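Local coordinates for protein GCN5-related N-acetyltransferase (Ralstonia eutropha JMP134, PDB 2Q0Y) that probably transfers acyl groups, as GCN5-related N-acetyltransferases generally do, and binds zinc and magnesium ions, at residues Leu14-Arg19 against Asp42-Arg47; Gly88-Leu93 against Ala114-Arg119; Ala107-Ala112 against Ala137-Ser142. One frame throughout, in Å; residues are numbered along the deposited sequence.

Contact 1. Residues Leu14-Arg19 against Asp42-Arg47; sequences LVCRHR and DWLLPR. With FMT (formic acid), chain G.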
loop_
_atom_site.group_PDB
_atom_site.type_symbol
_atom_site.label_atom_id
_atom_site.label_comp_id
_atom_site.label_asym_id
_atom_site.label_seq_id
_atom_site.Cartn_x
_atom_site.Cartn_y
_atom_site.Cartn_z
ATOM N N LEU A 14 16.347 -4.195 -17.528
ATOM C CA LEU A 14 17.087 -4.159 -16.264
ATOM C C LEU A 14 16.164 -4.237 -15.061
ATOM O O LEU A 14 16.380 -5.033 -14.132
ATOM C CB LEU A 14 17.914 -2.875 -16.186
ATOM C CG LEU A 14 18.807 -2.656 -14.964
ATOM C CD1 LEU A 14 19.950 -3.668 -14.935
ATOM C CD2 LEU A 14 19.384 -1.245 -14.990
ATOM N N VAL A 15 15.126 -3.412 -15.071
ATOM C CA VAL A 15 14.193 -3.382 -13.958
ATOM C C VAL A 15 13.469 -4.718 -13.808
ATOM O O VAL A 15 13.316 -5.227 -12.689
ATOM C CB VAL A 15 13.177 -2.230 -14.075
ATOM C CG1 VAL A 15 12.169 -2.285 -12.922
ATOM C CG2 VAL A 15 13.884 -0.873 -14.068
ATOM N N CYS A 16 13.037 -5.313 -14.922
ATOM C CA CYS A 16 12.383 -6.622 -14.877
ATOM C C CYS A 16 13.296 -7.702 -14.322
ATOM O O CYS A 16 12.848 -8.563 -13.583
ATOM C CB CYS A 16 11.897 -7.032 -16.263
ATOM S SG CYS A 16 10.625 -5.922 -16.936
ATOM N N ARG A 17 14.573 -7.651 -14.691
ATOM C CA ARG A 17 15.574 -8.602 -14.176
ATOM C C ARG A 17 15.775 -8.436 -12.679
ATOM O O ARG A 17 15.875 -9.435 -11.942
ATOM C CB ARG A 17 16.927 -8.429 -14.886
ATOM C CG ARG A 17 17.051 -9.122 -16.224
ATOM C CD ARG A 17 18.416 -8.801 -16.927
ATOM N NE ARG A 17 19.582 -9.356 -16.232
ATOM C CZ ARG A 17 20.267 -10.425 -16.647
ATOM N N HIS A 18 15.863 -7.182 -12.235
ATOM C CA HIS A 18 16.020 -6.872 -10.818
ATOM C C HIS A 18 14.845 -7.384 -9.979
ATOM O O HIS A 18 15.025 -8.004 -8.930
ATOM C CB HIS A 18 16.172 -5.365 -10.606
ATOM C CG HIS A 18 17.511 -4.823 -10.995
ATOM N ND1 HIS A 18 17.789 -3.476 -10.966
ATOM C CD2 HIS A 18 18.644 -5.439 -11.417
ATOM C CE1 HIS A 18 19.040 -3.285 -11.344
ATOM N NE2 HIS A 18 19.582 -4.457 -11.622
ATOM N N ARG A 19 13.636 -7.111 -10.451
ATOM C CA ARG A 19 12.445 -7.562 -9.761
ATOM C C ARG A 19 12.446 -9.077 -9.605
ATOM O O ARG A 19 12.204 -9.584 -8.516
ATOM C CB ARG A 19 11.192 -7.097 -10.498
ATOM C CG ARG A 19 9.879 -7.408 -9.786
ATOM C CD ARG A 19 8.733 -6.656 -10.403
ATOM N NE ARG A 19 7.462 -6.826 -9.697
ATOM C CZ ARG A 19 7.098 -6.163 -8.602
ATOM N NH1 ARG A 19 7.929 -5.320 -8.004
ATOM N NH2 ARG A 19 5.920 -6.386 -8.062
ATOM N N ASP A 42 4.636 -5.309 -19.158
ATOM C CA ASP A 42 3.584 -4.527 -19.820
ATOM C C ASP A 42 3.092 -3.383 -18.944
ATOM O O ASP A 42 2.768 -2.310 -19.446
ATOM C CB ASP A 42 2.403 -5.423 -20.227
ATOM C CG ASP A 42 2.784 -6.470 -21.282
ATOM O OD1 ASP A 42 3.882 -6.403 -21.867
ATOM O OD2 ASP A 42 1.969 -7.382 -21.528
ATOM N N TRP A 43 3.083 -3.607 -17.635
ATOM C CA TRP A 43 2.727 -2.589 -16.652
ATOM C C TRP A 43 3.812 -1.507 -16.613
ATOM O O TRP A 43 3.502 -0.321 -16.528
ATOM C CB TRP A 43 2.570 -3.227 -15.269
ATOM C CG TRP A 43 2.329 -2.269 -14.129
ATOM C CD1 TRP A 43 1.119 -1.826 -13.665
ATOM C CD2 TRP A 43 3.324 -1.661 -13.295
ATOM N NE1 TRP A 43 1.302 -0.977 -12.606
ATOM C CE2 TRP A 43 2.642 -0.843 -12.363
ATOM C CE3 TRP A 43 4.716 -1.709 -13.259
ATOM C CZ2 TRP A 43 3.303 -0.102 -11.417
ATOM C CZ3 TRP A 43 5.380 -0.957 -12.328
ATOM C CH2 TRP A 43 4.680 -0.160 -11.418
ATOM N N LEU A 44 5.077 -1.925 -16.621
ATOM C CA LEU A 44 6.186 -0.992 -16.404
ATOM C C LEU A 44 6.423 -0.062 -17.594
ATOM O O LEU A 44 6.767 1.123 -17.424
ATOM C CB LEU A 44 7.474 -1.757 -16.094
ATOM C CG LEU A 44 8.744 -0.925 -15.906
ATOM C CD1 LEU A 44 8.540 0.072 -14.766
ATOM C CD2 LEU A 44 9.934 -1.800 -15.623
ATOM N N LEU A 45 6.306 -0.609 -18.800
ATOM C CA LEU A 45 6.636 0.131 -20.002
ATOM C C LEU A 45 6.057 1.559 -20.049
ATOM O O LEU A 45 6.812 2.511 -20.207
ATOM C CB LEU A 45 6.232 -0.680 -21.241
ATOM C CG LEU A 45 6.410 -0.063 -22.625
ATOM C CD1 LEU A 45 7.858 0.050 -22.990
ATOM C CD2 LEU A 45 5.676 -0.929 -23.648
ATOM N N PRO A 46 4.725 1.716 -19.944
ATOM C CA PRO A 46 4.183 3.080 -20.008
ATOM C C PRO A 46 4.549 3.976 -18.833
ATOM O O PRO A 46 4.503 5.201 -18.958
ATOM C CB PRO A 46 2.671 2.856 -20.026
ATOM C CG PRO A 46 2.487 1.519 -19.411
ATOM C CD PRO A 46 3.647 0.710 -19.828
ATOM N N ARG A 47 4.887 3.372 -17.696
ATOM C CA ARG A 47 5.199 4.115 -16.501
ATOM C C ARG A 47 6.646 4.598 -16.474
ATOM O O ARG A 47 6.923 5.630 -15.885
ATOM C CB ARG A 47 4.898 3.259 -15.281
ATOM C CG ARG A 47 3.408 3.005 -15.142
ATOM C CD ARG A 47 3.078 2.082 -14.027
ATOM N NE ARG A 47 1.633 2.103 -13.783
ATOM C CZ ARG A 47 0.721 1.515 -14.557
ATOM N NH1 ARG A 47 1.067 0.809 -15.640
ATOM N NH2 ARG A 47 -0.565 1.621 -14.236
HETATM C C FMT G . 6.369 -4.210 -5.502
HETATM O O1 FMT G . 5.204 -4.475 -5.620
HETATM O O2 FMT G . 7.138 -5.042 -5.088
#

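Contact 2. Residues Gly88-Leu93 against Ala114-Arg119; sequences GYILNL and AEFAER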
loop_
_atom_site.group_PDB
_atom_site.type_symbol
_atom_site.label_atom_id
_atom_site.label_comp_id
_atom_site.label_asym_id
_atom_site.label_seq_id
_atom_site.Cartn_x
_atom_site.Cartn_y
_atom_site.Cartn_z
ATOM N N GLY A 88 4.966 8.127 -0.779
ATOM C CA GLY A 88 6.075 7.567 -1.530
ATOM C C GLY A 88 6.071 6.057 -1.420
ATOM O O GLY A 88 5.636 5.492 -0.408
ATOM N N TYR A 89 6.541 5.395 -2.474
ATOM C CA TYR A 89 6.655 3.944 -2.491
ATOM C C TYR A 89 7.997 3.557 -3.119
ATOM O O TYR A 89 8.337 4.033 -4.202
ATOM C CB TYR A 89 5.477 3.287 -3.244
ATOM C CG TYR A 89 5.536 1.777 -3.146
ATOM C CD1 TYR A 89 5.512 1.155 -1.896
ATOM C CD2 TYR A 89 5.621 0.972 -4.269
ATOM C CE1 TYR A 89 5.597 -0.209 -1.766
ATOM C CE2 TYR A 89 5.704 -0.420 -4.142
ATOM C CZ TYR A 89 5.700 -1.002 -2.883
ATOM O OH TYR A 89 5.777 -2.396 -2.696
ATOM N N ILE A 90 8.752 2.730 -2.415
ATOM C CA ILE A 90 10.036 2.228 -2.885
ATOM C C ILE A 90 9.876 0.751 -3.207
ATOM O O ILE A 90 9.267 0.003 -2.443
ATOM C CB ILE A 90 11.156 2.446 -1.826
ATOM C CG1 ILE A 90 11.332 3.944 -1.569
ATOM C CG2 ILE A 90 12.473 1.790 -2.266
ATOM C CD1 ILE A 90 12.322 4.287 -0.504
ATOM N N LEU A 91 10.421 0.342 -4.344
ATOM C CA LEU A 91 10.336 -1.038 -4.787
ATOM C C LEU A 91 11.518 -1.431 -5.667
ATOM O O LEU A 91 12.255 -0.572 -6.180
ATOM C CB LEU A 91 9.014 -1.312 -5.528
ATOM C CG LEU A 91 8.795 -0.701 -6.908
ATOM C CD1 LEU A 91 7.622 -1.354 -7.624
ATOM C CD2 LEU A 91 8.625 0.817 -6.866
ATOM N N ASN A 92 11.685 -2.744 -5.831
ATOM C CA ASN A 92 12.680 -3.316 -6.734
ATOM C C ASN A 92 14.135 -2.949 -6.450
ATOM O O ASN A 92 14.951 -2.908 -7.367
ATOM C CB ASN A 92 12.357 -2.973 -8.197
ATOM C CG ASN A 92 11.065 -3.581 -8.670
ATOM O OD1 ASN A 92 10.655 -4.637 -8.192
ATOM N ND2 ASN A 92 10.408 -2.916 -9.613
ATOM N N LEU A 93 14.481 -2.738 -5.180
ATOM C CA LEU A 93 15.891 -2.595 -4.804
ATOM C C LEU A 93 16.591 -3.935 -4.979
ATOM O O LEU A 93 16.232 -4.931 -4.326
ATOM C CB LEU A 93 16.039 -2.123 -3.355
ATOM C CG LEU A 93 17.501 -2.044 -2.853
ATOM C CD1 LEU A 93 18.345 -1.110 -3.703
ATOM C CD2 LEU A 93 17.567 -1.621 -1.410
ATOM N N ALA A 114 15.917 10.992 -0.679
ATOM C CA ALA A 114 16.214 12.387 -1.031
ATOM C C ALA A 114 15.315 12.888 -2.159
ATOM O O ALA A 114 14.915 14.052 -2.165
ATOM C CB ALA A 114 17.660 12.535 -1.426
ATOM N N GLU A 115 15.016 12.008 -3.114
ATOM C CA GLU A 115 14.107 12.335 -4.199
ATOM C C GLU A 115 12.711 12.626 -3.650
ATOM O O GLU A 115 12.093 13.609 -4.030
ATOM C CB GLU A 115 14.083 11.212 -5.233
ATOM C CG GLU A 115 13.201 11.487 -6.409
ATOM C CD GLU A 115 13.724 12.607 -7.299
ATOM O OE1 GLU A 115 14.937 12.865 -7.281
ATOM O OE2 GLU A 115 12.898 13.229 -8.018
ATOM N N PHE A 116 12.233 11.802 -2.719
ATOM C CA PHE A 116 10.950 12.068 -2.064
ATOM C C PHE A 116 10.971 13.417 -1.327
ATOM O O PHE A 116 10.004 14.175 -1.381
ATOM C CB PHE A 116 10.580 10.957 -1.065
ATOM C CG PHE A 116 10.168 9.654 -1.698
ATOM C CD1 PHE A 116 9.451 9.607 -2.893
ATOM C CD2 PHE A 116 10.478 8.467 -1.068
ATOM C CE1 PHE A 116 9.082 8.403 -3.451
ATOM C CE2 PHE A 116 10.110 7.244 -1.638
ATOM C CZ PHE A 116 9.410 7.225 -2.827
ATOM N N ALA A 117 12.082 13.725 -0.670
ATOM C CA ALA A 117 12.222 15.001 0.039
ATOM C C ALA A 117 12.143 16.191 -0.924
ATOM O O ALA A 117 11.456 17.166 -0.656
ATOM C CB ALA A 117 13.483 15.053 0.831
ATOM N N GLU A 118 12.864 16.096 -2.033
ATOM C CA GLU A 118 12.831 17.102 -3.086
ATOM C C GLU A 118 11.411 17.324 -3.602
ATOM O O GLU A 118 11.031 18.459 -3.913
ATOM C CB GLU A 118 13.740 16.659 -4.236
ATOM C CG GLU A 118 13.737 17.562 -5.458
ATOM C CD GLU A 118 14.573 16.977 -6.596
ATOM O OE1 GLU A 118 14.773 15.763 -6.609
ATOM O OE2 GLU A 118 15.052 17.724 -7.461
ATOM N N ARG A 119 10.640 16.246 -3.677
ATOM C CA ARG A 119 9.274 16.293 -4.158
ATOM C C ARG A 119 8.268 16.696 -3.072
ATOM O O ARG A 119 7.066 16.783 -3.344
ATOM C CB ARG A 119 8.901 14.943 -4.785
ATOM C CG ARG A 119 9.700 14.608 -6.039
ATOM C CD ARG A 119 9.307 13.240 -6.550
ATOM N NE ARG A 119 10.110 12.831 -7.698
ATOM C CZ ARG A 119 9.713 11.993 -8.646
ATOM N NH1 ARG A 119 8.489 11.475 -8.629
ATOM N NH2 ARG A 119 10.548 11.667 -9.627
#

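Contact 3. Residues Ala107-Ala112 against Ala137-Ser142; sequences ALMNRA and ARMGWS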
loop_
_atom_site.group_PDB
_atom_site.type_symbol
_atom_site.label_atom_id
_atom_site.label_comp_id
_atom_site.label_asym_id
_atom_site.label_seq_id
_atom_site.Cartn_x
_atom_site.Cartn_y
_atom_site.Cartn_z
ATOM N N ALA A 107 23.155 3.507 -0.256
ATOM C CA ALA A 107 23.319 4.654 -1.158
ATOM C C ALA A 107 22.092 4.870 -2.049
ATOM O O ALA A 107 21.613 5.998 -2.198
ATOM C CB ALA A 107 24.546 4.485 -1.995
ATOM N N LEU A 108 21.572 3.795 -2.627
ATOM C CA LEU A 108 20.355 3.874 -3.431
ATOM C C LEU A 108 19.144 4.260 -2.587
ATOM O O LEU A 108 18.320 5.067 -3.017
ATOM C CB LEU A 108 20.094 2.558 -4.166
ATOM C CG LEU A 108 21.054 2.263 -5.323
ATOM C CD1 LEU A 108 20.834 0.875 -5.894
ATOM C CD2 LEU A 108 20.916 3.296 -6.416
HETATM N N MSE A 109 19.035 3.705 -1.383
HETATM C CA MSE A 109 17.960 4.131 -0.494
HETATM C C MSE A 109 18.062 5.619 -0.178
HETATM O O MSE A 109 17.053 6.320 -0.149
HETATM C CB MSE A 109 17.961 3.324 0.791
HETATM C CG MSE A 109 17.458 1.897 0.650
HETATM SE SE MSE A 109 15.557 1.782 0.362
HETATM C CE MSE A 109 14.914 2.507 2.066
ATOM N N ASN A 110 19.271 6.103 0.064
ATOM C CA ASN A 110 19.468 7.523 0.334
ATOM C C ASN A 110 19.025 8.376 -0.837
ATOM O O ASN A 110 18.383 9.423 -0.636
ATOM C CB ASN A 110 20.941 7.826 0.651
ATOM C CG ASN A 110 21.338 7.437 2.057
ATOM O OD1 ASN A 110 20.517 7.376 2.958
ATOM N ND2 ASN A 110 22.631 7.210 2.254
ATOM N N ARG A 111 19.359 7.942 -2.054
ATOM C CA ARG A 111 18.923 8.666 -3.252
ATOM C C ARG A 111 17.399 8.692 -3.381
ATOM O O ARG A 111 16.821 9.714 -3.748
ATOM C CB ARG A 111 19.495 8.077 -4.538
ATOM C CG ARG A 111 20.935 8.433 -4.830
ATOM C CD ARG A 111 21.105 9.736 -5.677
ATOM N NE ARG A 111 20.612 10.961 -5.026
ATOM C CZ ARG A 111 21.119 11.512 -3.911
ATOM N NH1 ARG A 111 22.166 10.976 -3.270
ATOM N NH2 ARG A 111 20.573 12.625 -3.421
ATOM N N ALA A 112 16.761 7.560 -3.118
ATOM C CA ALA A 112 15.307 7.475 -3.191
ATOM C C ALA A 112 14.649 8.370 -2.160
ATOM O O ALA A 112 13.712 9.114 -2.486
ATOM C CB ALA A 112 14.843 6.026 -3.012
ATOM N N ALA A 137 15.683 -0.879 8.924
ATOM C CA ALA A 137 15.519 -0.541 10.326
ATOM C C ALA A 137 16.623 0.405 10.774
ATOM O O ALA A 137 16.345 1.380 11.470
ATOM C CB ALA A 137 15.508 -1.773 11.163
ATOM N N ARG A 138 17.863 0.122 10.378
ATOM C CA ARG A 138 19.000 1.003 10.680
ATOM C C ARG A 138 18.773 2.405 10.135
ATOM O O ARG A 138 19.203 3.396 10.735
ATOM C CB ARG A 138 20.304 0.463 10.073
ATOM C CG ARG A 138 20.930 -0.695 10.817
ATOM C CD ARG A 138 22.361 -0.986 10.333
ATOM N NE ARG A 138 22.406 -1.776 9.097
ATOM C CZ ARG A 138 22.888 -1.363 7.920
ATOM N NH1 ARG A 138 23.393 -0.135 7.760
ATOM N NH2 ARG A 138 22.868 -2.200 6.883
HETATM N N MSE A 139 18.115 2.479 8.982
HETATM C CA MSE A 139 17.860 3.745 8.315
HETATM C C MSE A 139 16.555 4.422 8.768
HETATM O O MSE A 139 16.124 5.391 8.146
HETATM C CB MSE A 139 17.841 3.530 6.811
HETATM C CG MSE A 139 19.175 3.072 6.209
HETATM SE SE MSE A 139 18.995 2.980 4.265
HETATM C CE MSE A 139 18.752 4.901 3.948
ATOM N N GLY A 140 15.944 3.920 9.842
ATOM C CA GLY A 140 14.817 4.603 10.478
ATOM C C GLY A 140 13.448 4.224 9.956
ATOM O O GLY A 140 12.459 4.941 10.186
ATOM N N TRP A 141 13.385 3.093 9.251
ATOM C CA TRP A 141 12.124 2.532 8.785
ATOM C C TRP A 141 11.509 1.672 9.899
ATOM O O TRP A 141 12.229 1.017 10.671
ATOM C CB TRP A 141 12.306 1.718 7.502
ATOM C CG TRP A 141 12.713 2.572 6.333
ATOM C CD1 TRP A 141 13.946 3.092 6.086
ATOM C CD2 TRP A 141 11.871 3.000 5.263
ATOM N NE1 TRP A 141 13.921 3.833 4.927
ATOM C CE2 TRP A 141 12.648 3.813 4.417
ATOM C CE3 TRP A 141 10.507 2.809 4.957
ATOM C CZ2 TRP A 141 12.123 4.404 3.263
ATOM C CZ3 TRP A 141 9.997 3.395 3.830
ATOM C CH2 TRP A 141 10.796 4.186 2.993
ATOM N N SER A 142 10.182 1.730 10.002
ATOM C CA SER A 142 9.440 0.976 11.017
ATOM C C SER A 142 8.431 0.042 10.368
ATOM O O SER A 142 7.792 0.413 9.395
ATOM C CB SER A 142 8.660 1.910 11.942
ATOM O OG SER A 142 9.510 2.820 12.605
#

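Contact 1. Residues Leu14-Arg19 against Asp42-Arg47
Helices 12-25 and 30-50, the helical pair that follows the first strand of the GNAT fold, meet where Val-15 and Leu-44 pack across the gap between them. The contact is small and apolar. Leu-44 reaches out with one branch: its CG is anti to the backbone N (chi1 177°), and CD2 comes to rest 3.5 Å from Val-15 CG1 and 3.6 Å from Val-15 CB. The beta-branched valine offers a compact flank to the longer leucine. Cys-16 SG lies looser, 4.4 Å from Leu-44 CD2, and also touches Phe-40 and Arg-41 of the same helix as Leu-44. Tyr-53 touches both side chains of the aliphatic pair, and Leu-7 touches Val-15.

One turn on from Val-15, Arg-19 sends an extended chain past this apolar layer. Its guanidinium meets a formic acid molecule edge-on, NH2 bonding to O1 at 3.2 Å and nearly straight (169°), while NH1 makes a weak bond to O2 at 3.0 Å. NH1 also binds Asn-92 OD1, and NH2 binds the carbonyl O of Pro-77 of the second subunit.

Chemically, only apolar side-chain contacts form between the two segments, whereas the buried Arg-19 has several oxygen partners; the formic acid, probably from the crystallisation liquor, would partly offset its charge if ionised to formate.

Contact 2. Residues Gly88-Leu93 against Ala114-Arg119
Phe-116 lays its ring against Gly-88 and Ile-90, packing helix 104-118 onto strand 86-95 within a beta-alpha-beta unit that ends in strand 123-127. Over one face of the ring sits Gly-88 CA, 3.9 Å from the centroid and 24° off the normal, a CH-pi contact. Glycine suits this place because its bare backbone lets the phenyl group come down close to the strand. Tyr-89 N approaches obliquely, 3.4 Å from Phe-116 CZ. At the ring's edge, Ile-90 CG1 approaches Phe-116 CE2 to 3.5 Å; this branch is anti to the carbonyl carbon (chi1 -62°), which carries its end toward the helix.

Outward from there, Leu-70 and Ala-124 on the two neighbouring strands touch the phenyl group, and Ile-151 of the second subunit packs on it too. Tyr-89 alternates to the other side of the strand, where its OH is hydrogen-bonded to ND1 of His-127, a magnesium ligand. The axes of strand 88-93 and helix 114-118 approach to 9.9 Å, their directions 159° apart.

At the end of the helix, Glu-115 and Arg-119, which follows the last helical residue, form a salt bridge: Arg-119 NE donates to Glu-115 OE2 at 2.8 Å, meeting the anti lone pair of that oxygen close to the guanidinium plane.

Contact 3. Residues Ala107-Ala112 against Ala137-Ser142
Met-109, on helix 104-118, packs against Met-139 and Trp-141 where helix 133-138 of the GNAT fold ends in a Schellman motif. Gly-140 is its C-prime residue. Its N bonds to Ala-137 O at 3.0 Å, and its positive phi (90°), which glycine adopts readily, brings Trp-141 N back to Tyr-136 O. Met-139 and Trp-141, on either side of the glycine, both point their side chains toward helix 104-118.

The tight part lies inward. Met-109, a selenomethionine, is bent at chi2 (-72°) and chi3 (-65°) and curls its CE methyl against the indole of Trp-141, 3.3 Å from NE1 and 3.5 Å from CE2, on an oblique approach. A flexible unbranched chain suits this spot, since it can fold to the shape of a large rigid ring. Leu-126, Leu-93 and Ile-68 of the sheet also touch Met-109, while the buried indole N-H has its own acceptor in Glu-113 OE2.

Toward solvent the contact is less enclosed. Met-139, also a selenomethionine, is partly exposed; its SE and CE cross Met-109 obliquely, each 3.6 Å from Met-109 CB. Its backbone O accepts a bond from Lys-149 NZ of the second subunit, placing this turn at the dimer interface. Asn-110, whose polar amide fits the exposed face of the helix, touches on this outer side, with OD1 3.2 Å from Met-139 CE.

How the contacts relate
Following the chain from the N terminus, contact 1 closes first, joining two successive helices around a largely helical connection. The chain then builds the hairpin strands before contacts 2 and 3 open, and these cross: segment 88-93 of strand 86-95, helix segment 107-112, segment 114-119 and the turn 137-142 alternate. Both use helix 104-118, tying it to the sheet and to the end of helix 133-138, and Ile-90 CD1 joins them by packing 3.8 Å from Trp-141 CZ2. Contacts 1 and 3 lie on opposite sides of the chain's centre. Strand 86-95 mediates, since Asn-92 ND2 in contact 2 packs 3.8 Å from Val-15 CG1 in contact 1. All three touch the second subunit.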